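Local coordinates for transcriptional regulator, LYSR family (Neisseria meningitidis, PDB 4AB5), which probably regulates transcription of methionine-biosynthesis genes as a MetR-like LysR-family activator or repressor, this chain being its C-terminal regulatory domain, at residues D48-L53 against Y185-T190; S73-F78 against N200-I205; R11-C16 against H56-A61; L118-K123 against D178-K183; E4-E9 against D194-N199. All blocks are in the same frame, centred on the assembly; numbering follows the deposited sequence.

Contact 1. Residues D48-L53 against Y185-T190; sequences DPVGLL and YAAIRT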
# COMPACT_ATOMS: atom_id res chain seq x y z
N ASP B 48 0.85 18.66 7.60
CA ASP B 48 0.09 19.48 6.65
C ASP B 48 0.86 19.73 5.34
O ASP B 48 1.91 20.39 5.37
CB ASP B 48 -0.32 20.82 7.30
CG ASP B 48 -1.40 21.65 6.59
OD1 ASP B 48 -1.86 21.22 5.51
OD2 ASP B 48 -1.79 22.70 7.14
N PRO B 49 0.35 19.24 4.17
CA PRO B 49 1.06 19.50 2.91
C PRO B 49 0.95 20.93 2.37
O PRO B 49 1.64 21.26 1.40
CB PRO B 49 0.48 18.46 1.95
CG PRO B 49 -0.87 18.14 2.47
CD PRO B 49 -0.88 18.43 3.95
N VAL B 50 0.11 21.79 2.98
CA VAL B 50 -0.08 23.19 2.59
C VAL B 50 1.23 23.99 2.80
O VAL B 50 1.56 24.87 1.99
CB VAL B 50 -1.32 23.83 3.28
CG1 VAL B 50 -1.40 25.35 3.05
CG2 VAL B 50 -2.61 23.17 2.81
N GLY B 51 1.96 23.65 3.86
CA GLY B 51 3.24 24.27 4.20
C GLY B 51 4.26 24.13 3.10
O GLY B 51 4.96 25.09 2.78
N LEU B 52 4.32 22.93 2.48
CA LEU B 52 5.24 22.60 1.38
C LEU B 52 5.02 23.51 0.17
O LEU B 52 5.99 23.85 -0.51
CB LEU B 52 5.10 21.14 0.96
CG LEU B 52 5.69 20.04 1.85
CD1 LEU B 52 5.13 18.73 1.43
CD2 LEU B 52 7.22 19.96 1.84
N LEU B 53 3.76 23.93 -0.09
CA LEU B 53 3.39 24.85 -1.19
C LEU B 53 3.99 26.22 -0.94
O LEU B 53 4.62 26.79 -1.84
CB LEU B 53 1.85 24.98 -1.34
CG LEU B 53 1.04 23.74 -1.67
CD1 LEU B 53 -0.43 24.01 -1.51
CD2 LEU B 53 1.32 23.27 -3.06
N TYR B 185 -9.93 18.30 -1.35
CA TYR B 185 -9.55 19.50 -2.09
C TYR B 185 -8.14 19.38 -2.64
O TYR B 185 -7.30 18.67 -2.08
CB TYR B 185 -9.60 20.75 -1.18
CG TYR B 185 -10.93 21.01 -0.53
CD1 TYR B 185 -11.88 21.82 -1.14
CD2 TYR B 185 -11.21 20.51 0.75
CE1 TYR B 185 -13.11 22.08 -0.53
CE2 TYR B 185 -12.44 20.77 1.37
CZ TYR B 185 -13.39 21.55 0.73
OH TYR B 185 -14.60 21.80 1.32
N ALA B 186 -7.88 20.13 -3.73
CA ALA B 186 -6.57 20.26 -4.32
C ALA B 186 -6.14 21.69 -4.00
O ALA B 186 -6.85 22.65 -4.34
CB ALA B 186 -6.64 20.06 -5.82
N ALA B 187 -5.03 21.84 -3.27
CA ALA B 187 -4.49 23.14 -2.90
C ALA B 187 -3.30 23.50 -3.80
O ALA B 187 -2.46 22.64 -4.08
CB ALA B 187 -4.06 23.12 -1.44
N ILE B 188 -3.25 24.74 -4.28
CA ILE B 188 -2.16 25.31 -5.07
C ILE B 188 -1.86 26.73 -4.53
O ILE B 188 -2.65 27.28 -3.75
CB ILE B 188 -2.44 25.32 -6.61
CG1 ILE B 188 -3.68 26.17 -6.99
CG2 ILE B 188 -2.47 23.92 -7.21
CD1 ILE B 188 -3.78 26.57 -8.46
N ARG B 189 -0.74 27.33 -4.98
CA ARG B 189 -0.40 28.71 -4.62
C ARG B 189 -1.33 29.59 -5.43
O ARG B 189 -1.75 29.20 -6.52
CB ARG B 189 1.04 29.04 -5.03
CG ARG B 189 2.13 28.34 -4.23
CD ARG B 189 3.45 28.64 -4.89
NE ARG B 189 4.45 27.60 -4.64
CZ ARG B 189 4.64 26.53 -5.40
NH1 ARG B 189 3.88 26.33 -6.48
NH2 ARG B 189 5.58 25.65 -5.10
N THR B 190 -1.68 30.76 -4.92
CA THR B 190 -2.55 31.70 -5.64
C THR B 190 -1.88 32.22 -6.93
O THR B 190 -2.59 32.43 -7.91
CB THR B 190 -3.09 32.78 -4.68
OG1 THR B 190 -3.64 32.12 -3.54
CG2 THR B 190 -4.17 33.65 -5.32

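Contact 2. Residues S73-F78 against N200-I205; sequences SFQPLF and NFCQII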
# COMPACT_ATOMS: atom_id res chain seq x y z
N SER B 73 -4.76 28.82 -2.87
CA SER B 73 -6.09 28.67 -3.46
C SER B 73 -6.53 27.21 -3.45
O SER B 73 -5.74 26.31 -3.71
CB SER B 73 -6.15 29.25 -4.87
OG SER B 73 -5.75 30.61 -4.85
N PHE B 74 -7.80 27.00 -3.11
CA PHE B 74 -8.41 25.68 -3.01
C PHE B 74 -9.35 25.40 -4.14
O PHE B 74 -10.07 26.29 -4.60
CB PHE B 74 -9.15 25.51 -1.68
CG PHE B 74 -8.23 25.52 -0.49
CD1 PHE B 74 -7.55 24.37 -0.10
CD2 PHE B 74 -8.02 26.69 0.23
CE1 PHE B 74 -6.68 24.39 0.99
CE2 PHE B 74 -7.16 26.71 1.33
CZ PHE B 74 -6.49 25.56 1.70
N GLN B 75 -9.35 24.14 -4.57
CA GLN B 75 -10.19 23.64 -5.64
C GLN B 75 -10.90 22.39 -5.13
O GLN B 75 -10.22 21.43 -4.75
CB GLN B 75 -9.33 23.33 -6.88
CG GLN B 75 -10.14 23.24 -8.17
CD GLN B 75 -9.29 23.26 -9.42
OE1 GLN B 75 -9.81 23.12 -10.52
NE2 GLN B 75 -7.97 23.17 -9.29
N PRO B 76 -12.25 22.38 -5.06
CA PRO B 76 -12.94 21.17 -4.59
C PRO B 76 -12.76 19.99 -5.53
O PRO B 76 -12.77 20.15 -6.76
CB PRO B 76 -14.40 21.60 -4.52
CG PRO B 76 -14.52 22.74 -5.46
CD PRO B 76 -13.21 23.44 -5.44
N LEU B 77 -12.55 18.80 -4.97
CA LEU B 77 -12.44 17.59 -5.76
C LEU B 77 -13.76 16.84 -5.63
O LEU B 77 -14.58 16.88 -6.55
CB LEU B 77 -11.23 16.72 -5.35
CG LEU B 77 -9.83 17.32 -5.59
CD1 LEU B 77 -8.76 16.46 -4.96
CD2 LEU B 77 -9.57 17.58 -7.09
N PHE B 78 -13.99 16.22 -4.45
CA PHE B 78 -15.20 15.45 -4.14
C PHE B 78 -15.31 15.10 -2.67
O PHE B 78 -14.31 15.06 -1.95
CB PHE B 78 -15.25 14.14 -4.97
CG PHE B 78 -13.92 13.44 -5.19
CD1 PHE B 78 -13.28 12.77 -4.15
CD2 PHE B 78 -13.31 13.45 -6.45
CE1 PHE B 78 -12.05 12.13 -4.36
CE2 PHE B 78 -12.09 12.81 -6.65
CZ PHE B 78 -11.46 12.16 -5.61
N ASN B 200 -5.89 21.29 -15.06
CA ASN B 200 -6.24 20.09 -15.81
C ASN B 200 -6.01 18.81 -14.99
O ASN B 200 -6.75 17.85 -15.16
CB ASN B 200 -5.57 20.07 -17.18
CG ASN B 200 -5.99 18.92 -18.04
OD1 ASN B 200 -7.16 18.73 -18.40
ND2 ASN B 200 -5.04 18.07 -18.31
N PHE B 201 -5.01 18.82 -14.07
CA PHE B 201 -4.78 17.66 -13.20
C PHE B 201 -5.97 17.45 -12.25
O PHE B 201 -6.35 16.31 -11.99
CB PHE B 201 -3.47 17.77 -12.41
CG PHE B 201 -3.11 16.52 -11.65
CD1 PHE B 201 -2.88 15.32 -12.32
CD2 PHE B 201 -2.98 16.54 -10.27
CE1 PHE B 201 -2.54 14.16 -11.61
CE2 PHE B 201 -2.64 15.38 -9.55
CZ PHE B 201 -2.43 14.19 -10.23
N CYS B 202 -6.57 18.56 -11.78
CA CYS B 202 -7.73 18.53 -10.89
C CYS B 202 -8.98 18.06 -11.61
O CYS B 202 -9.76 17.30 -11.03
CB CYS B 202 -7.94 19.88 -10.23
SG CYS B 202 -6.51 20.45 -9.28
N GLN B 203 -9.15 18.47 -12.88
CA GLN B 203 -10.30 18.00 -13.66
C GLN B 203 -10.18 16.52 -14.04
O GLN B 203 -11.21 15.86 -14.12
CB GLN B 203 -10.69 18.93 -14.83
CG GLN B 203 -9.71 19.04 -15.98
CD GLN B 203 -10.14 20.08 -16.99
OE1 GLN B 203 -11.21 19.99 -17.60
NE2 GLN B 203 -9.31 21.09 -17.19
N ILE B 204 -8.93 15.99 -14.16
CA ILE B 204 -8.64 14.58 -14.40
C ILE B 204 -9.03 13.78 -13.16
O ILE B 204 -9.75 12.79 -13.29
CB ILE B 204 -7.16 14.35 -14.85
CG1 ILE B 204 -6.94 14.80 -16.32
CG2 ILE B 204 -6.70 12.89 -14.66
CD1 ILE B 204 -5.42 15.03 -16.75
N ILE B 205 -8.61 14.24 -11.95
CA ILE B 205 -8.94 13.61 -10.66
C ILE B 205 -10.47 13.50 -10.50
O ILE B 205 -10.97 12.44 -10.12
CB ILE B 205 -8.30 14.40 -9.47
CG1 ILE B 205 -6.75 14.22 -9.40
CG2 ILE B 205 -8.96 14.05 -8.13
CD1 ILE B 205 -6.02 15.28 -8.42

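Contact 3. Residues R11-C16 against H56-A61; sequences RIAVEC and HRADLA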
# COMPACT_ATOMS: atom_id res chain seq x y z
N ARG B 11 4.84 18.63 -8.54
CA ARG B 11 5.25 17.90 -7.35
C ARG B 11 4.00 17.82 -6.47
O ARG B 11 3.50 18.85 -6.00
CB ARG B 11 6.43 18.60 -6.63
CG ARG B 11 7.69 18.75 -7.50
CD ARG B 11 8.68 19.76 -6.94
NE ARG B 11 8.16 21.13 -6.95
CZ ARG B 11 8.72 22.16 -6.31
NH1 ARG B 11 9.83 21.99 -5.62
NH2 ARG B 11 8.16 23.36 -6.36
N ILE B 12 3.43 16.61 -6.36
CA ILE B 12 2.19 16.36 -5.62
C ILE B 12 2.48 16.00 -4.16
O ILE B 12 3.12 15.00 -3.89
CB ILE B 12 1.26 15.32 -6.32
CG1 ILE B 12 0.90 15.76 -7.77
CG2 ILE B 12 -0.01 15.11 -5.52
CD1 ILE B 12 0.98 14.69 -8.77
N ALA B 13 2.00 16.84 -3.23
CA ALA B 13 2.13 16.63 -1.79
C ALA B 13 0.84 15.97 -1.29
O ALA B 13 -0.26 16.50 -1.48
CB ALA B 13 2.38 17.94 -1.08
N VAL B 14 0.98 14.75 -0.72
CA VAL B 14 -0.14 13.94 -0.24
C VAL B 14 0.29 13.09 0.96
O VAL B 14 1.29 12.37 0.88
CB VAL B 14 -0.80 13.12 -1.39
CG1 VAL B 14 0.21 12.27 -2.16
CG2 VAL B 14 -1.99 12.27 -0.90
N GLU B 15 -0.46 13.20 2.06
CA GLU B 15 -0.19 12.42 3.26
C GLU B 15 -1.31 11.39 3.54
O GLU B 15 -1.20 10.60 4.48
CB GLU B 15 0.03 13.33 4.48
CG GLU B 15 1.31 14.15 4.46
CD GLU B 15 2.62 13.41 4.25
OE1 GLU B 15 2.84 12.35 4.89
OE2 GLU B 15 3.45 13.91 3.45
N CYS B 16 -2.36 11.39 2.69
CA CYS B 16 -3.54 10.53 2.78
C CYS B 16 -3.33 9.22 2.00
O CYS B 16 -3.02 9.26 0.81
CB CYS B 16 -4.78 11.31 2.32
SG CYS B 16 -6.08 10.33 1.51
N HIS B 56 7.65 26.29 -1.49
CA HIS B 56 8.02 25.96 -2.88
C HIS B 56 8.65 24.55 -3.02
O HIS B 56 9.42 24.27 -3.94
CB HIS B 56 8.88 27.06 -3.52
CG HIS B 56 8.12 28.32 -3.81
ND1 HIS B 56 7.78 28.67 -5.10
CD2 HIS B 56 7.65 29.26 -2.96
CE1 HIS B 56 7.12 29.81 -5.00
NE2 HIS B 56 7.01 30.20 -3.74
N ARG B 57 8.27 23.67 -2.10
CA ARG B 57 8.73 22.28 -2.03
C ARG B 57 7.74 21.36 -2.74
O ARG B 57 8.05 20.19 -2.97
CB ARG B 57 8.91 21.87 -0.56
CG ARG B 57 9.93 22.69 0.22
CD ARG B 57 11.20 21.92 0.56
NE ARG B 57 10.96 20.72 1.36
CZ ARG B 57 10.84 20.70 2.69
NH1 ARG B 57 10.92 21.83 3.38
NH2 ARG B 57 10.64 19.56 3.33
N ALA B 58 6.54 21.89 -3.09
CA ALA B 58 5.45 21.19 -3.78
C ALA B 58 4.62 22.19 -4.58
O ALA B 58 4.57 23.37 -4.22
CB ALA B 58 4.57 20.44 -2.79
N ASP B 59 3.96 21.73 -5.66
CA ASP B 59 3.15 22.57 -6.56
C ASP B 59 1.63 22.36 -6.41
O ASP B 59 0.86 23.28 -6.70
CB ASP B 59 3.59 22.38 -8.02
CG ASP B 59 5.09 22.47 -8.20
OD1 ASP B 59 5.63 23.59 -8.23
OD2 ASP B 59 5.74 21.40 -8.29
N LEU B 60 1.22 21.18 -5.92
CA LEU B 60 -0.19 20.86 -5.66
C LEU B 60 -0.28 19.93 -4.45
O LEU B 60 0.52 19.00 -4.33
CB LEU B 60 -0.84 20.24 -6.90
CG LEU B 60 -2.36 20.11 -6.93
CD1 LEU B 60 -2.88 20.35 -8.33
CD2 LEU B 60 -2.80 18.71 -6.48
N ALA B 61 -1.26 20.19 -3.56
CA ALA B 61 -1.49 19.38 -2.37
C ALA B 61 -2.91 18.84 -2.27
O ALA B 61 -3.87 19.58 -2.51
CB ALA B 61 -1.14 20.18 -1.12

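Contact 4. Residues L118-K123 against D178-K183; sequences LDLPKK and DGLQSK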
# COMPACT_ATOMS: atom_id res chain seq x y z
N LEU B 118 -6.69 11.76 10.76
CA LEU B 118 -7.78 10.79 10.69
C LEU B 118 -9.13 11.44 11.02
O LEU B 118 -9.30 11.94 12.13
CB LEU B 118 -7.51 9.55 11.56
CG LEU B 118 -6.18 8.82 11.35
CD1 LEU B 118 -5.86 7.95 12.54
CD2 LEU B 118 -6.19 8.02 10.07
N ASP B 119 -10.07 11.41 10.06
CA ASP B 119 -11.42 11.99 10.17
C ASP B 119 -12.24 11.50 11.34
O ASP B 119 -12.79 12.32 12.06
CB ASP B 119 -12.18 11.87 8.85
CG ASP B 119 -12.02 13.06 7.90
OD1 ASP B 119 -10.96 13.71 7.93
OD2 ASP B 119 -12.94 13.31 7.11
N LEU B 120 -12.32 10.16 11.55
CA LEU B 120 -13.05 9.57 12.67
C LEU B 120 -12.53 10.07 14.04
O LEU B 120 -13.31 10.74 14.72
CB LEU B 120 -13.16 8.03 12.59
CG LEU B 120 -13.58 7.30 13.88
CD1 LEU B 120 -15.07 7.41 14.12
CD2 LEU B 120 -13.17 5.87 13.85
N PRO B 121 -11.24 9.87 14.43
CA PRO B 121 -10.77 10.41 15.72
C PRO B 121 -10.94 11.92 15.87
O PRO B 121 -11.49 12.37 16.87
CB PRO B 121 -9.30 9.99 15.76
CG PRO B 121 -9.24 8.76 14.90
CD PRO B 121 -10.17 9.08 13.77
N LYS B 122 -10.51 12.70 14.86
CA LYS B 122 -10.58 14.16 14.85
C LYS B 122 -12.00 14.75 14.99
O LYS B 122 -12.21 15.62 15.84
CB LYS B 122 -9.84 14.73 13.61
CG LYS B 122 -9.98 16.24 13.39
CD LYS B 122 -8.92 16.80 12.46
CE LYS B 122 -9.34 16.81 11.02
NZ LYS B 122 -8.33 17.48 10.15
N LYS B 123 -12.94 14.29 14.15
CA LYS B 123 -14.31 14.82 14.09
C LYS B 123 -15.30 14.19 15.07
O LYS B 123 -16.38 14.76 15.24
CB LYS B 123 -14.87 14.68 12.66
CG LYS B 123 -14.17 15.52 11.60
CD LYS B 123 -14.46 14.99 10.21
CE LYS B 123 -14.51 16.11 9.20
NZ LYS B 123 -14.52 15.59 7.81
N ASP B 178 -25.72 11.45 12.02
CA ASP B 178 -25.47 12.42 10.95
C ASP B 178 -24.55 11.85 9.86
O ASP B 178 -24.46 12.42 8.77
CB ASP B 178 -24.84 13.69 11.54
CG ASP B 178 -25.71 14.46 12.53
OD1 ASP B 178 -26.92 14.13 12.65
OD2 ASP B 178 -25.19 15.40 13.17
N GLY B 179 -23.86 10.75 10.16
CA GLY B 179 -22.89 10.12 9.27
C GLY B 179 -21.54 10.80 9.36
O GLY B 179 -21.39 11.80 10.06
N LEU B 180 -20.53 10.25 8.66
CA LEU B 180 -19.18 10.81 8.64
C LEU B 180 -18.73 11.05 7.20
O LEU B 180 -18.54 10.10 6.44
CB LEU B 180 -18.21 9.89 9.39
CG LEU B 180 -16.84 10.39 9.80
CD1 LEU B 180 -16.80 11.81 10.34
CD2 LEU B 180 -16.18 9.38 10.60
N GLN B 181 -18.60 12.31 6.82
CA GLN B 181 -18.23 12.68 5.47
C GLN B 181 -16.83 13.28 5.39
O GLN B 181 -16.49 14.12 6.22
CB GLN B 181 -19.28 13.66 4.89
CG GLN B 181 -19.18 13.85 3.37
CD GLN B 181 -19.96 15.04 2.85
OE1 GLN B 181 -19.82 16.17 3.32
NE2 GLN B 181 -20.74 14.81 1.81
N SER B 182 -16.04 12.86 4.40
CA SER B 182 -14.72 13.42 4.11
C SER B 182 -14.88 14.35 2.92
O SER B 182 -15.63 14.04 2.00
CB SER B 182 -13.71 12.33 3.77
OG SER B 182 -13.28 11.68 4.95
N LYS B 183 -14.18 15.49 2.95
CA LYS B 183 -14.20 16.48 1.88
C LYS B 183 -12.79 16.61 1.30
O LYS B 183 -11.85 16.90 2.04
CB LYS B 183 -14.74 17.82 2.40
CG LYS B 183 -16.22 17.79 2.76
CD LYS B 183 -16.64 19.09 3.44
CE LYS B 183 -18.09 19.09 3.85
NZ LYS B 183 -19.00 19.37 2.71
O HOH W 1 -12.17 15.76 5.59

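Contact 5. Residues E4-E9 against D194-N199; sequences EGEAGE and DKSYLN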
# COMPACT_ATOMS: atom_id res chain seq x y z
N GLU B 4 7.99 22.28 -28.18
CA GLU B 4 7.83 20.84 -27.96
C GLU B 4 6.54 20.55 -27.18
O GLU B 4 6.06 19.42 -27.17
CB GLU B 4 9.04 20.27 -27.18
CG GLU B 4 10.41 20.64 -27.75
CD GLU B 4 10.85 19.87 -28.99
OE1 GLU B 4 10.55 18.66 -29.07
OE2 GLU B 4 11.51 20.49 -29.85
N GLY B 5 6.01 21.58 -26.52
CA GLY B 5 4.81 21.52 -25.70
C GLY B 5 4.97 22.40 -24.48
O GLY B 5 5.87 23.24 -24.45
N GLU B 6 4.11 22.23 -23.47
CA GLU B 6 4.19 23.05 -22.26
C GLU B 6 4.98 22.39 -21.13
O GLU B 6 4.55 21.38 -20.56
CB GLU B 6 2.80 23.52 -21.81
CG GLU B 6 2.84 24.70 -20.85
CD GLU B 6 1.48 25.13 -20.32
OE1 GLU B 6 0.51 25.17 -21.10
OE2 GLU B 6 1.41 25.46 -19.11
N ALA B 7 6.13 23.01 -20.79
CA ALA B 7 7.04 22.58 -19.73
C ALA B 7 6.62 23.10 -18.33
O ALA B 7 5.90 24.09 -18.22
CB ALA B 7 8.45 23.03 -20.06
N GLY B 8 7.08 22.41 -17.29
CA GLY B 8 6.77 22.76 -15.91
C GLY B 8 7.07 21.64 -14.92
O GLY B 8 7.76 20.67 -15.24
N GLU B 9 6.55 21.79 -13.69
CA GLU B 9 6.75 20.86 -12.59
C GLU B 9 5.46 20.65 -11.83
O GLU B 9 4.81 21.64 -11.45
CB GLU B 9 7.79 21.41 -11.61
CG GLU B 9 9.22 20.94 -11.84
CD GLU B 9 10.25 21.79 -11.12
OE1 GLU B 9 10.25 21.80 -9.87
OE2 GLU B 9 11.04 22.47 -11.81
N ASP B 194 -3.12 30.38 -12.67
CA ASP B 194 -3.08 30.59 -14.13
C ASP B 194 -2.56 29.38 -14.93
O ASP B 194 -2.87 29.29 -16.11
CB ASP B 194 -2.27 31.87 -14.47
CG ASP B 194 -0.86 31.97 -13.90
OD1 ASP B 194 -0.49 31.14 -13.05
OD2 ASP B 194 -0.14 32.92 -14.27
N LYS B 195 -1.78 28.47 -14.28
CA LYS B 195 -1.16 27.28 -14.87
C LYS B 195 -2.21 26.24 -15.26
O LYS B 195 -2.85 25.64 -14.38
CB LYS B 195 -0.09 26.68 -13.93
CG LYS B 195 0.87 27.69 -13.31
CD LYS B 195 2.32 27.44 -13.66
CE LYS B 195 3.23 28.38 -12.91
NZ LYS B 195 4.64 28.24 -13.33
N SER B 196 -2.38 26.02 -16.57
CA SER B 196 -3.34 25.11 -17.19
C SER B 196 -3.27 23.67 -16.72
O SER B 196 -4.31 23.10 -16.41
CB SER B 196 -3.24 25.18 -18.71
OG SER B 196 -1.91 24.97 -19.17
N TYR B 197 -2.04 23.10 -16.66
CA TYR B 197 -1.82 21.71 -16.26
C TYR B 197 -2.25 21.40 -14.85
O TYR B 197 -2.76 20.31 -14.61
CB TYR B 197 -0.39 21.24 -16.54
CG TYR B 197 0.71 22.06 -15.90
CD1 TYR B 197 1.14 21.79 -14.59
CD2 TYR B 197 1.40 23.02 -16.62
CE1 TYR B 197 2.17 22.52 -14.00
CE2 TYR B 197 2.46 23.74 -16.05
CZ TYR B 197 2.83 23.50 -14.74
OH TYR B 197 3.85 24.21 -14.16
N LEU B 198 -2.06 22.37 -13.92
CA LEU B 198 -2.46 22.24 -12.52
C LEU B 198 -3.97 22.11 -12.46
O LEU B 198 -4.48 21.18 -11.83
CB LEU B 198 -2.01 23.45 -11.67
CG LEU B 198 -0.51 23.61 -11.42
CD1 LEU B 198 -0.24 24.83 -10.59
CD2 LEU B 198 0.07 22.38 -10.72
N ASN B 199 -4.68 22.98 -13.18
CA ASN B 199 -6.13 22.98 -13.30
C ASN B 199 -6.62 21.72 -14.00
O ASN B 199 -7.61 21.14 -13.56
CB ASN B 199 -6.60 24.24 -14.02
CG ASN B 199 -7.66 25.00 -13.29
OD1 ASN B 199 -8.81 25.08 -13.73
ND2 ASN B 199 -7.36 25.43 -12.07

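Contact 1. Residues D48-L53 against Y185-T190
L53 reaches over the strand from the short helix 50-54 and lays the branched end of its side chain against A187. Its CG stands anti to its own carbonyl carbon (chi1 -61°), which swings the two methyls toward the strand while the L53 backbone stays on the helix. CD1 does most of the touching, at 3.7 Å from A187 CB and 3.6 Å from A187 O; CD2 lies 4.0 Å from the same oxygen. The methyl of A187 points at the helix, and V50 only grazes it, V50 CG2 and A187 CB being 4.5 Å apart. The neighbouring I188 sends its side chain to the other face of the sheet, where it meets L60. This alternation is that of a strand in the central sheet of an alpha/beta subdomain, consistent with the periplasmic-binding-protein fold of LysR regulatory domains: helix 50-54 covers the A187 face of strand 171-189, and V50 and L53 also touch I72 on the adjoining strand 72-86. At the end of the helix the contact turns polar. R189 runs extended from CG to NE past the L53 carbonyl, and its NE lies 2.9 Å from L53 O, a weak hydrogen bond because the angle at the hydrogen is 124°; the oxygen approaches the guanidinium obliquely. The stronger partner of R189 is D192, which forms a salt bridge with NH1. At the opposite end of the helix segment, D48 OD1 accepts from V50 N at 3.3 Å, a capping bond that enters from above the carboxylate plane.

Contact 2. Residues S73-F78 against N200-I205
A helix laid on a sheet, as in the alpha/beta subdomains of the periplasmic-binding-protein fold, brings helix 196-212 against strand 72-86. The two local axes run nearly parallel, 19° apart, with a closest approach of 8.9 Å. At L77 and F78 the strand carries a classic beta bulge, both residues facing L184 on strand 171-189, and both of their side chains meet the helix. L77 is directed toward it: CD2 lies 3.7 Å from I205 CG2 and 4.2 Å from C202 CB, so one methyl sits between residues one helical turn apart, the L77 and I205 side chains slanting across each other. Upstream, Q75 stretches out with CG anti to the backbone N (chi1 -161°), placing its amide beside C202; NE2 is nearest C202 SG, at 3.1 Å, while OE1 makes a weak hydrogen bond to R206. Around the seam, I62 touches both L77 and I205, and W22 of helix 20-33 meets the F78 ring edge-to-face. F78 crosses I205 at about a right angle: its CE2 is 3.7 Å from I205 CG2 and the same distance from I205 O, which lies at the ring edge, in the plane of the ring.

Contact 3. Residues R11-C16 against H56-A61
R11 and D59 are joined side-on by two guanidinium nitrogens, each serving its own oxygen: NE to OD2 at 2.8 Å and NH2 to OD1 at 3.2 Å. Both oxygens lie in the guanidinium plane, yet the two flat groups are turned 41° apart, so the arginine meets the carboxylate partly from above. The bend of the arginine at chi3 (-66°) curls the group back over the 56-61 loop, where NH1 and NH2 both hold H56 O, each at 2.9 Å and from the same side of the carbonyl plane. The peptide joining R57 to A58 covers one guanidinium face. The main chain adds to the grip on D59: R11 N donates to D59 OD2 at 2.9 Å on the anti lone pair, and D59 N returns a bond to R11 O at 2.9 Å. That carbonyl also accepts from L60 N, which with A13 N to L60 O at 2.8 Å makes the parallel bridge of I12 with L60. Beyond this shell, A13 CB packs on A58 CB at 3.7 Å, and L52 of helix 50-54 touches both. H56 follows that helix with positive phi in a Schellman motif, which turns its carbonyl into the arginine's path. The helix belongs to a beta-alpha-beta crossover from strand 37-42 to strand 60-63, passing over strand 8-13, which pairs in parallel with both. D59 is buried, and the convergence of NE and R11 N on OD2 would be expected to favour its charged form; the ion pair and main-chain bonds probably help hold the loop entering strand 60-63.

Contact 4. Residues L118-K123 against D178-K183
D119 OD2 receives S182 OG at 2.7 Å and K123 NZ at 2.9 Å, the first a hydrogen bond across the contact, the second a salt bridge along the helix. The two donors come from opposite faces of the carboxylate, 59° and 62° out of its plane. A water donates to the same oxygen at 3.0 Å and links it weakly to K183 N. K123 does double duty: one turn after D119, its chain bends at chi3 (147°) and carries NZ on to Q181 O at 2.9 Å, lying in that carbonyl plane. Helix 119-125 thus grips strand 171-189 through a side chain and a backbone oxygen. L180 pushes its two methyls at the helix, CD2 reaching L120 CB at 3.9 Å and L120 CA at 3.8 Å, CD1 reaching K123 CD at 4.0 Å. The L120 and L180 side chains cross at about a right angle, while the lysine's stem runs slantwise past L180. I175 and M82 also touch L180, and the strand pairs with strand 72-86 through Y80 and M82. The helix crosses the strand nearly perpendicularly, across the chain's centre from the pairing of strands 8-13 and 60-63, consistent with the second alpha/beta subdomain of the LysR periplasmic-binding-protein fold. Three donors on one buried carboxylate oxygen would be expected to stabilise D119 as an anion, with K123 supplying the balancing charge.

Contact 5. Residues E4-E9 against D194-N199
E6 is the first residue of the 4-9 segment to meet the helix start at S196 and Y197. Its CG is anti to the backbone N (chi1 -162°) and the chain continues extended, so the carboxylate crosses the gap to the first helical turn. OE1 comes to 3.1 Å from S196 OG, while OE2 lies 3.5 Å from Y197 CD2, at the ring edge and near its plane. The carboxylate and ring planes stand 64° apart, and the two side chains cross at about a right angle. With K195 at the N-cap, the acidic group sits by the amino-terminal end of the helix, whose dipole would probably favour a negative charge there. A7 turns its methyl from the helix and contributes its carbonyl, A7 O being 4.1 Å from Y197 CE2. G8, on strand 8-13, follows; lacking a side chain on the flank that faces the tyrosine, it lets the Y197 hydroxyl come within 3.7 Å of G8 CA. Y197 reaches this position with CG between its backbone N and carbonyl carbon (chi1 57°), which directs the ring out from the helix toward the strand. E9 completes the surface with main-chain atoms: E9 N is 3.7 Å from Y197 OH, and E9 O is 3.8 Å from Y197 CE1, while its CB is directed away from the helix. The contact lies at the periphery of the domain, where strand 8-13 pairs through G8 with E38 of strand 37-42, W34 after helix 20-33 touches both E6 and S196, and helix 196-212 starts after strand 171-189.

Overall arrangement
From the N terminus, contact 5 opens first and closes last but one, tying the start of strand 8-13 to helix 196-212 and enclosing contacts 1, 3 and 4. Contact 3 closes early, joining strands 8-13 and 60-63; contact 1 opens before it closes, at helix 50-54, so these two cross and touch, their centres about 7 Å apart. Contact 2 opens on strand 72-86 and closes on helix 196-212 after all the others, crossing contacts 1 and 5. Contact 4 lies within the loops of contacts 1, 2 and 5. Its centre is about 34 Å from that of contact 5, and strand 171-189 leads from it directly to contact 1.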